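Local coordinates for protein 7,8-dihydro-6-hydroxymethylpterin pyrophosphokinase-dihydropteroate synthase (Plasmodium falciparum, PDB 6JWY) that probably catalyses two successive steps of folate biosynthesis, pyrophosphate transfer from ATP to 6-hydroxymethyl-7,8-dihydropterin and condensation of that product with 4-aminobenzoate, at residues Y53-V58 with L330-D335; N223-K228 with N308-I313. The protein carries 1 engineered substitution. All coordinates share one frame; numbering follows the deposited sequence.

Contact 1. Residues Y53-V58 with L330-D335; sequences YLYETV and LLCLND. With PH2 (2-amino-6-hydroxymethyl-7,8-dihydro-3H-pteridin-4-one), chain D.
D335 OD2 sits at the edge of the Y55 ring, near its plane, the two side chains approaching from opposite directions as strand 54-57 meets helix 330-335. The phenol OH donates a hydrogen bond to OD2 of D335 at 2.5 Å, on its syn lone pair, with ring and carboxylate only 18° from coplanar. The same OD2 accepts Y53 N at 3.0 Å, that donor arriving from above the carboxylate plane. The dense part is apolar: a chi1 of -177° swings CG of L331 away from the backbone N and sets this branch point over one face of the Y55 ring, 3.6 Å from the centroid in a CH-pi contact, while C332 SG approaches obliquely, 3.7 Å from CD1. The branched leucine covers the flat face, and a small cysteine fits beside the ring. The other end is looser. T57 CG2 is 4.2 Å from L331 CD2, and V58 is partly exposed; here the strand end and V58 turn to the ligand. The pterin amine N6 of PH2 donates to T57 OG1 at 2.9 Å and to V58 O at 3.0 Å, and OG1 is also hydrogen-bonded to N165. Y55 OH has a second partner in R374. Two donors on one oxygen, with an arginine nearby, would favour a deprotonated D335.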
ATOM      1  N   TYR A  53       4.328 -16.134  20.771  1.00 15.55           N
ATOM      2  CA  TYR A  53       5.118 -16.225  19.551  1.00 16.26           C
ATOM      3  C   TYR A  53       6.600 -16.403  19.893  1.00 18.53           C
ATOM      4  O   TYR A  53       7.039 -16.227  21.035  1.00 18.78           O
ATOM      5  CB  TYR A  53       4.860 -15.033  18.632  1.00 14.61           C
ATOM      6  CG  TYR A  53       3.491 -15.068  18.018  1.00 14.81           C
ATOM      7  CD1 TYR A  53       3.248 -15.796  16.862  1.00 14.75           C
ATOM      8  CD2 TYR A  53       2.416 -14.430  18.622  1.00 14.16           C
ATOM      9  CE1 TYR A  53       1.988 -15.828  16.285  1.00 14.55           C
ATOM     10  CE2 TYR A  53       1.153 -14.457  18.059  1.00 13.67           C
ATOM     11  CZ  TYR A  53       0.931 -15.175  16.900  1.00 14.56           C
ATOM     12  OH  TYR A  53      -0.338 -15.248  16.392  1.00 14.56           O
ATOM     13  N   LEU A  54       7.348 -16.809  18.870  1.00 20.68           N
ATOM     14  CA  LEU A  54       8.790 -16.764  18.855  1.00 23.47           C
ATOM     15  C   LEU A  54       9.213 -15.340  18.482  1.00 24.43           C
ATOM     16  O   LEU A  54       8.616 -14.713  17.595  1.00 22.02           O
ATOM     17  CB  LEU A  54       9.183 -17.783  17.790  1.00 28.69           C
ATOM     18  CG  LEU A  54      10.609 -18.318  17.815  1.00 33.45           C
ATOM     19  CD1 LEU A  54      11.115 -18.459  19.240  1.00 34.62           C
ATOM     20  CD2 LEU A  54      10.649 -19.656  17.089  1.00 35.92           C
ATOM     21  N   TYR A  55      10.207 -14.798  19.201  1.00 23.28           N
ATOM     22  CA  TYR A  55      10.711 -13.474  18.843  1.00 24.78           C
ATOM     23  C   TYR A  55      12.231 -13.440  18.674  1.00 25.08           C
ATOM     24  O   TYR A  55      12.989 -14.096  19.405  1.00 22.56           O
ATOM     25  CB  TYR A  55      10.264 -12.378  19.812  1.00 22.80           C
ATOM     26  CG  TYR A  55       8.776 -12.158  19.871  1.00 22.57           C
ATOM     27  CD1 TYR A  55       7.975 -12.944  20.682  1.00 21.88           C
ATOM     28  CD2 TYR A  55       8.169 -11.133  19.151  1.00 21.90           C
ATOM     29  CE1 TYR A  55       6.602 -12.741  20.739  1.00 22.64           C
ATOM     30  CE2 TYR A  55       6.802 -10.902  19.214  1.00 20.22           C
ATOM     31  CZ  TYR A  55       6.003 -11.720  20.004  1.00 22.32           C
ATOM     32  OH  TYR A  55       4.636 -11.531  20.076  1.00 19.43           O
ATOM     33  N   GLU A  56      12.646 -12.633  17.685  1.00 25.17           N
ATOM     34  CA  GLU A  56      14.022 -12.184  17.576  1.00 25.00           C
ATOM     35  C   GLU A  56      14.161 -10.868  18.339  1.00 25.70           C
ATOM     36  O   GLU A  56      13.529  -9.867  17.982  1.00 21.73           O
ATOM     37  CB  GLU A  56      14.393 -11.950  16.118  1.00 24.19           C
ATOM     38  CG  GLU A  56      15.874 -11.660  15.952  1.00 23.88           C
ATOM     39  CD  GLU A  56      16.266 -11.626  14.494  1.00 21.46           C
ATOM     40  OE1 GLU A  56      15.960 -10.611  13.857  1.00 22.63           O
ATOM     41  OE2 GLU A  56      16.825 -12.618  14.003  1.00 18.75           O
ATOM     42  N   THR A  57      14.966 -10.883  19.407  1.00 26.37           N
ATOM     43  CA  THR A  57      15.008  -9.699  20.253  1.00 32.67           C
ATOM     44  C   THR A  57      16.420  -9.136  20.391  1.00 34.45           C
ATOM     45  O   THR A  57      17.407  -9.875  20.385  1.00 35.08           O
ATOM     46  CB  THR A  57      14.370  -9.967  21.616  1.00 34.02           C
ATOM     47  OG1 THR A  57      15.106 -11.064  22.169  1.00 38.78           O
ATOM     48  CG2 THR A  57      12.900 -10.302  21.498  1.00 31.84           C
ATOM     49  N   VAL A  58      16.479  -7.804  20.492  1.00 38.78           N
ATOM     50  CA  VAL A  58      17.696  -7.056  20.767  1.00 40.96           C
ATOM     51  C   VAL A  58      18.140  -7.397  22.184  1.00 43.19           C
ATOM     52  O   VAL A  58      17.332  -7.366  23.110  1.00 42.47           O
ATOM     53  CB  VAL A  58      17.476  -5.539  20.585  1.00 43.53           C
ATOM     54  CG1 VAL A  58      18.459  -4.685  21.376  1.00 45.47           C
ATOM     55  CG2 VAL A  58      17.512  -5.152  19.117  1.00 43.56           C
ATOM     56  N   LEU A 330       8.310  -8.946  28.314  1.00 22.62           N
ATOM     57  CA  LEU A 330       6.943  -8.432  28.332  1.00 22.95           C
ATOM     58  C   LEU A 330       6.277  -8.726  26.981  1.00 24.34           C
ATOM     59  O   LEU A 330       5.068  -8.998  26.903  1.00 24.82           O
ATOM     60  CB  LEU A 330       6.936  -6.931  28.654  1.00 21.58           C
ATOM     61  CG  LEU A 330       7.183  -6.541  30.122  1.00 22.77           C
ATOM     62  CD1 LEU A 330       7.634  -5.093  30.240  1.00 22.76           C
ATOM     63  CD2 LEU A 330       5.977  -6.779  31.022  1.00 20.10           C
ATOM     64  N   LEU A 331       7.090  -8.689  25.913  1.00 21.83           N
ATOM     65  CA  LEU A 331       6.638  -8.941  24.554  1.00 20.27           C
ATOM     66  C   LEU A 331       5.958 -10.307  24.524  1.00 20.07           C
ATOM     67  O   LEU A 331       4.815 -10.429  24.091  1.00 19.50           O
ATOM     68  CB  LEU A 331       7.857  -8.912  23.619  1.00 18.95           C
ATOM     69  CG  LEU A 331       7.589  -9.091  22.122  1.00 17.46           C
ATOM     70  CD1 LEU A 331       6.576  -8.076  21.616  1.00 17.07           C
ATOM     71  CD2 LEU A 331       8.889  -8.945  21.366  1.00 16.45           C
ATOM     72  N   CYS A 332       6.678 -11.308  25.039  1.00 18.92           N
ATOM     73  CA  CYS A 332       6.212 -12.680  25.086  1.00 18.59           C
ATOM     74  C   CYS A 332       4.974 -12.807  25.976  1.00 20.80           C
ATOM     75  O   CYS A 332       4.001 -13.462  25.572  1.00 21.84           O
ATOM     76  CB  CYS A 332       7.338 -13.598  25.531  1.00 17.19           C
ATOM     77  SG  CYS A 332       8.550 -13.875  24.208  1.00 16.86           S
ATOM     78  N   LEU A 333       4.986 -12.167  27.161  1.00 19.68           N
ATOM     79  CA  LEU A 333       3.880 -12.348  28.088  1.00 19.72           C
ATOM     80  C   LEU A 333       2.603 -11.769  27.494  1.00 20.20           C
ATOM     81  O   LEU A 333       1.516 -12.306  27.692  1.00 21.23           O
ATOM     82  CB  LEU A 333       4.165 -11.707  29.446  1.00 19.33           C
ATOM     83  CG  LEU A 333       5.285 -12.325  30.279  1.00 20.22           C
ATOM     84  CD1 LEU A 333       5.465 -11.507  31.548  1.00 19.91           C
ATOM     85  CD2 LEU A 333       4.992 -13.787  30.632  1.00 20.19           C
ATOM     86  N   ASN A 334       2.747 -10.674  26.754  1.00 21.83           N
ATOM     87  CA  ASN A 334       1.598  -9.947  26.241  1.00 22.41           C
ATOM     88  C   ASN A 334       0.751 -10.866  25.356  1.00 22.01           C
ATOM     89  O   ASN A 334      -0.472 -10.682  25.254  1.00 21.84           O
ATOM     90  CB  ASN A 334       2.059  -8.716  25.459  1.00 24.13           C
ATOM     91  CG  ASN A 334       0.893  -7.860  25.010  1.00 27.09           C
ATOM     92  OD1 ASN A 334       0.001  -7.547  25.809  1.00 25.66           O
ATOM     93  ND2 ASN A 334       0.889  -7.499  23.732  1.00 27.48           N
ATOM     94  N   ASP A 335       1.434 -11.843  24.727  1.00 18.49           N
ATOM     95  CA  ASP A 335       0.814 -12.837  23.875  1.00 17.37           C
ATOM     96  C   ASP A 335      -0.084 -13.756  24.704  1.00 17.14           C
ATOM     97  O   ASP A 335      -1.170 -14.111  24.269  1.00 16.97           O
ATOM     98  CB  ASP A 335       1.885 -13.631  23.138  1.00 17.67           C
ATOM     99  CG  ASP A 335       2.570 -12.882  22.004  1.00 17.39           C
ATOM    100  OD1 ASP A 335       1.960 -11.927  21.462  1.00 16.52           O
ATOM    101  OD2 ASP A 335       3.702 -13.287  21.643  1.00 17.41           O
TER
HETATM  102  N1  PH2 D 802      18.979 -12.986  28.221  1.00 72.09           N
HETATM  103  C2  PH2 D 802      19.974 -12.440  28.935  1.00 69.75           C
HETATM  104  C3  PH2 D 802      20.443 -11.025  28.797  1.00 67.87           C
HETATM  105  N4  PH2 D 802      19.742 -10.273  27.768  1.00 65.34           N
HETATM  106  N5  PH2 D 802      18.081 -10.072  26.107  1.00 57.25           N
HETATM  107  C6  PH2 D 802      17.093 -10.598  25.387  1.00 58.47           C
HETATM  108  N6  PH2 D 802      16.462  -9.870  24.457  1.00 57.19           N
HETATM  109  N7  PH2 D 802      16.686 -11.898  25.562  1.00 60.17           N
HETATM  110  C8  PH2 D 802      17.281 -12.722  26.487  1.00 62.31           C
HETATM  111  O8  PH2 D 802      16.870 -13.888  26.590  1.00 57.57           O
HETATM  112  C9  PH2 D 802      18.333 -12.182  27.257  1.00 66.24           C
HETATM  113  C10 PH2 D 802      18.716 -10.834  27.039  1.00 62.65           C
HETATM  114  C11 PH2 D 802      20.683 -13.297  29.953  1.00 77.27           C
HETATM  115  O4  PH2 D 802      20.565 -14.684  29.698  1.00 82.58           O

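Contact 2. Residues N223-K228 with N308-I313; sequences NIKLEK and NMVDNI. With ATP (adenosine-5'-triphosphate), chain E.
The flat group of this contact is the V310 peptide carbonyl, approached by K225; no side-chain ring or amide meets another across it. K225 NZ donates to V310 O at 2.8 Å, tilted 22° from the carbonyl plane and near the line of the C=O bond (C=O...donor angle 152°). Bends at chi2 and chi3 curl the lysine chain back so that its end reaches the last turn of the helix. A long cationic side chain suits this place: it can satisfy a carbonyl near the helix end, probably favourably placed at the negative end of the helix dipole, with D311 OD1 5.5 Å away from NZ and perhaps adding to the attraction. K225 is exposed and touches a crystal neighbour, so its pose may owe something to the lattice. On the inner side branched hydrophobic residues take over. I224 CG2 lies 4.3 Å from I313 CG2, and I224 and L226 also rest on L178 and V182 of helix 177-190, while V310 packs on I231. Where the helix ends, N312 O accepts the ATP O3' hydroxyl at 2.6 Å. With I211, K185, E314 and S317 also bonded to the nucleotide, this belongs to the ATP site of an HPPK domain.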
ATOM      1  N   ASN A 223      20.392 -17.035  49.696  1.00 50.01           N
ATOM      2  CA  ASN A 223      21.655 -17.763  49.693  1.00 59.86           C
ATOM      3  C   ASN A 223      21.393 -19.263  49.692  1.00 61.03           C
ATOM      4  O   ASN A 223      21.722 -19.970  50.641  1.00 64.55           O
ATOM      5  CB  ASN A 223      22.616 -17.335  50.812  1.00 66.88           C
ATOM      6  CG  ASN A 223      23.298 -16.005  50.557  1.00 72.28           C
ATOM      7  OD1 ASN A 223      22.927 -14.987  51.145  1.00 73.46           O
ATOM      8  ND2 ASN A 223      24.293 -16.001  49.680  1.00 73.12           N
ATOM      9  N   ILE A 224      20.819 -19.737  48.589  1.00 60.40           N
ATOM     10  CA  ILE A 224      20.523 -21.147  48.469  1.00 55.11           C
ATOM     11  C   ILE A 224      21.849 -21.881  48.348  1.00 56.02           C
ATOM     12  O   ILE A 224      22.695 -21.545  47.515  1.00 57.60           O
ATOM     13  CB  ILE A 224      19.575 -21.397  47.278  1.00 51.21           C
ATOM     14  CG1 ILE A 224      18.382 -20.441  47.319  1.00 46.75           C
ATOM     15  CG2 ILE A 224      19.134 -22.850  47.209  1.00 46.64           C
ATOM     16  CD1 ILE A 224      17.579 -20.437  46.048  1.00 46.68           C
ATOM     17  N   LYS A 225      22.051 -22.824  49.262  1.00 59.09           N
ATOM     18  CA  LYS A 225      22.931 -23.929  48.948  1.00 69.61           C
ATOM     19  C   LYS A 225      22.158 -25.201  49.234  1.00 70.15           C
ATOM     20  O   LYS A 225      21.483 -25.308  50.262  1.00 60.40           O
ATOM     21  CB  LYS A 225      24.280 -23.883  49.670  1.00 83.89           C
ATOM     22  CG  LYS A 225      25.401 -24.682  49.006  1.00 84.97           C
ATOM     23  CD  LYS A 225      26.045 -23.986  47.814  1.00 94.57           C
ATOM     24  CE  LYS A 225      25.082 -23.725  46.671  1.00101.22           C
ATOM     25  NZ  LYS A 225      25.621 -22.770  45.673  1.00100.54           N
ATOM     26  N   LEU A 226      22.280 -26.126  48.279  1.00 69.01           N
ATOM     27  CA  LEU A 226      21.446 -27.303  48.169  1.00 66.11           C
ATOM     28  C   LEU A 226      22.383 -28.501  48.061  1.00 68.92           C
ATOM     29  O   LEU A 226      23.248 -28.530  47.187  1.00 65.00           O
ATOM     30  CB  LEU A 226      20.629 -27.121  46.886  1.00 61.98           C
ATOM     31  CG  LEU A 226      19.118 -27.305  47.000  1.00 61.04           C
ATOM     32  CD1 LEU A 226      18.537 -26.395  48.067  1.00 58.25           C
ATOM     33  CD2 LEU A 226      18.454 -27.013  45.663  1.00 63.66           C
ATOM     34  N   GLU A 227      22.214 -29.468  48.969  1.00 72.58           N
ATOM     35  CA  GLU A 227      23.080 -30.634  48.995  1.00 79.45           C
ATOM     36  C   GLU A 227      22.973 -31.405  47.685  1.00 74.36           C
ATOM     37  O   GLU A 227      21.884 -31.605  47.162  1.00 73.04           O
ATOM     38  CB  GLU A 227      22.733 -31.566  50.155  1.00 92.07           C
ATOM     39  CG  GLU A 227      23.709 -31.478  51.312  1.00109.73           C
ATOM     40  CD  GLU A 227      23.275 -30.526  52.414  1.00120.00           C
ATOM     41  OE1 GLU A 227      22.112 -30.057  52.364  1.00120.00           O
ATOM     42  OE2 GLU A 227      24.095 -30.256  53.324  1.00120.00           O
ATOM     43  N   LYS A 228      24.134 -31.843  47.192  1.00 74.86           N
ATOM     44  CA  LYS A 228      24.302 -32.733  46.057  1.00 71.07           C
ATOM     45  C   LYS A 228      23.283 -33.872  46.122  1.00 72.21           C
ATOM     46  O   LYS A 228      22.778 -34.319  45.095  1.00 83.43           O
ATOM     47  CB  LYS A 228      25.750 -33.237  46.078  1.00 77.76           C
ATOM     48  CG  LYS A 228      26.254 -34.013  44.866  1.00 87.59           C
ATOM     49  CD  LYS A 228      27.768 -33.924  44.682  1.00 91.01           C
ATOM     50  CE  LYS A 228      28.588 -34.353  45.885  1.00 98.97           C
ATOM     51  NZ  LYS A 228      28.717 -35.827  45.995  1.00102.97           N
ATOM     52  N   ASN A 308      27.547 -29.802  38.818  1.00 82.18           N
ATOM     53  CA  ASN A 308      27.507 -28.495  38.179  1.00 87.20           C
ATOM     54  C   ASN A 308      26.351 -27.679  38.753  1.00 85.21           C
ATOM     55  O   ASN A 308      26.467 -26.467  38.927  1.00 89.01           O
ATOM     56  CB  ASN A 308      27.352 -28.586  36.657  1.00 91.42           C
ATOM     57  CG  ASN A 308      28.443 -29.375  35.962  1.00101.82           C
ATOM     58  OD1 ASN A 308      28.182 -30.041  34.960  1.00102.02           O
ATOM     59  ND2 ASN A 308      29.665 -29.302  36.468  1.00108.39           N
ATOM     60  N   MET A 309      25.248 -28.370  39.054  1.00 74.06           N
ATOM     61  CA  MET A 309      23.993 -27.726  39.396  1.00 71.22           C
ATOM     62  C   MET A 309      24.088 -27.023  40.752  1.00 75.45           C
ATOM     63  O   MET A 309      23.479 -25.970  40.934  1.00 78.33           O
ATOM     64  CB  MET A 309      22.856 -28.753  39.403  1.00 69.62           C
ATOM     65  CG  MET A 309      22.532 -29.321  38.020  1.00 67.77           C
ATOM     66  SD  MET A 309      21.284 -30.654  38.060  1.00 58.33           S
ATOM     67  CE  MET A 309      20.012 -29.838  39.026  1.00 62.36           C
ATOM     68  N   VAL A 310      24.865 -27.596  41.685  1.00 77.34           N
ATOM     69  CA  VAL A 310      25.014 -27.078  43.042  1.00 83.71           C
ATOM     70  C   VAL A 310      25.593 -25.664  42.998  1.00 84.99           C
ATOM     71  O   VAL A 310      25.186 -24.795  43.767  1.00 78.22           O
ATOM     72  CB  VAL A 310      25.900 -27.982  43.923  1.00 84.53           C
ATOM     73  CG1 VAL A 310      25.422 -27.985  45.363  1.00 85.80           C
ATOM     74  CG2 VAL A 310      26.014 -29.404  43.398  1.00 80.87           C
ATOM     75  N   ASP A 311      26.570 -25.467  42.107  1.00 92.86           N
ATOM     76  CA  ASP A 311      27.167 -24.169  41.846  1.00 96.54           C
ATOM     77  C   ASP A 311      26.075 -23.208  41.372  1.00 90.52           C
ATOM     78  O   ASP A 311      25.969 -22.092  41.872  1.00 98.70           O
ATOM     79  CB  ASP A 311      28.311 -24.309  40.831  1.00104.00           C
ATOM     80  CG  ASP A 311      29.408 -23.257  40.924  1.00115.96           C
ATOM     81  OD1 ASP A 311      29.171 -22.195  41.547  1.00120.00           O
ATOM     82  OD2 ASP A 311      30.499 -23.505  40.362  1.00117.54           O
ATOM     83  N   ASN A 312      25.229 -23.690  40.452  1.00 78.82           N
ATOM     84  CA  ASN A 312      24.452 -22.844  39.558  1.00 76.20           C
ATOM     85  C   ASN A 312      23.212 -22.257  40.233  1.00 67.20           C
ATOM     86  O   ASN A 312      22.707 -21.233  39.783  1.00 66.94           O
ATOM     87  CB  ASN A 312      24.072 -23.581  38.267  1.00 89.98           C
ATOM     88  CG  ASN A 312      25.238 -23.847  37.335  1.00 90.36           C
ATOM     89  OD1 ASN A 312      26.148 -23.027  37.214  1.00 92.96           O
ATOM     90  ND2 ASN A 312      25.209 -24.985  36.656  1.00 86.17           N
ATOM     91  N   ILE A 313      22.694 -22.909  41.280  1.00 58.88           N
ATOM     92  CA  ILE A 313      21.514 -22.383  41.949  1.00 55.61           C
ATOM     93  C   ILE A 313      21.952 -21.644  43.207  1.00 52.93           C
ATOM     94  O   ILE A 313      22.379 -22.274  44.174  1.00 57.67           O
ATOM     95  CB  ILE A 313      20.474 -23.485  42.250  1.00 55.94           C
ATOM     96  CG1 ILE A 313      20.118 -24.296  40.999  1.00 57.21           C
ATOM     97  CG2 ILE A 313      19.238 -22.877  42.898  1.00 54.29           C
ATOM     98  CD1 ILE A 313      19.298 -25.540  41.266  1.00 56.66           C
TER
HETATM   99  PG  ATP E 803      20.525 -13.190  34.719  1.00120.00           P
HETATM  100  O1G ATP E 803      19.165 -13.233  34.052  1.00120.00           O
HETATM  101  O2G ATP E 803      21.453 -12.172  34.078  1.00120.00           O
HETATM  102  O3G ATP E 803      20.416 -13.021  36.224  1.00120.00           O
HETATM  103  PB  ATP E 803      21.535 -15.673  33.308  1.00120.00           P
HETATM  104  O1B ATP E 803      22.689 -15.145  32.518  1.00120.00           O
HETATM  105  O2B ATP E 803      20.270 -16.041  32.600  1.00120.00           O
HETATM  106  O3B ATP E 803      21.216 -14.659  34.514  1.00120.00           O
HETATM  107  PA  ATP E 803      21.330 -18.328  34.551  1.00 87.20           P
HETATM  108  O1A ATP E 803      19.893 -18.328  34.140  1.00 82.53           O
HETATM  109  O2A ATP E 803      22.176 -19.469  34.091  1.00 89.68           O
HETATM  110  O3A ATP E 803      22.038 -16.956  34.122  1.00 94.92           O
HETATM  111  O5' ATP E 803      21.438 -18.203  36.145  1.00 81.29           O
HETATM  112  C5' ATP E 803      20.736 -17.147  36.851  1.00 68.51           C
HETATM  113  C4' ATP E 803      20.457 -17.628  38.250  1.00 61.08           C
HETATM  114  O4' ATP E 803      19.415 -16.822  38.850  1.00 54.98           O
HETATM  115  C3' ATP E 803      19.889 -19.045  38.366  1.00 60.02           C
HETATM  116  O3' ATP E 803      20.882 -20.054  38.266  1.00 68.61           O
HETATM  117  C2' ATP E 803      19.283 -19.018  39.768  1.00 52.97           C
HETATM  118  O2' ATP E 803      20.265 -19.373  40.713  1.00 59.27           O
HETATM  119  C1' ATP E 803      18.844 -17.560  39.909  1.00 48.78           C
HETATM  120  N9  ATP E 803      17.403 -17.334  39.934  1.00 41.31           N
HETATM  121  C8  ATP E 803      16.734 -16.653  40.905  1.00 41.64           C
HETATM  122  N7  ATP E 803      15.441 -16.601  40.693  1.00 40.20           N
HETATM  123  C5  ATP E 803      15.254 -17.288  39.498  1.00 38.83           C
HETATM  124  C6  ATP E 803      14.101 -17.577  38.736  1.00 35.05           C
HETATM  125  N6  ATP E 803      12.876 -17.182  39.068  1.00 30.13           N
HETATM  126  N1  ATP E 803      14.273 -18.280  37.593  1.00 35.09           N
HETATM  127  C2  ATP E 803      15.513 -18.659  37.254  1.00 35.18           C
HETATM  128  N3  ATP E 803      16.659 -18.437  37.889  1.00 37.32           N
HETATM  129  C4  ATP E 803      16.462 -17.743  39.020  1.00 37.57           C

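Overall arrangement
Both contacts belong to the pyrophosphokinase half of the chain, their centres 30 Å apart and their nearest atoms about 21 Å. The order is 53-58, 223-228, 308-313, 330-335, so contact 1 brackets contact 2. Strand 46-57 of contact 1 runs in the six-stranded antiparallel sheet, whereas the segments of contact 2 flank the small two-stranded sheet of 219-221 and 316-318; the latter strand leads from helix 304-312 towards helix 327-336. Contact 1 touches the pterin and contact 2 the ATP ribose, so together they border both substrates of the kinase. Through Y53, contact 1 also meets R569, Y600 and P601, in loops of the synthase's pterin-binding, TIM-barrel region, while contact 2 lies at the periphery.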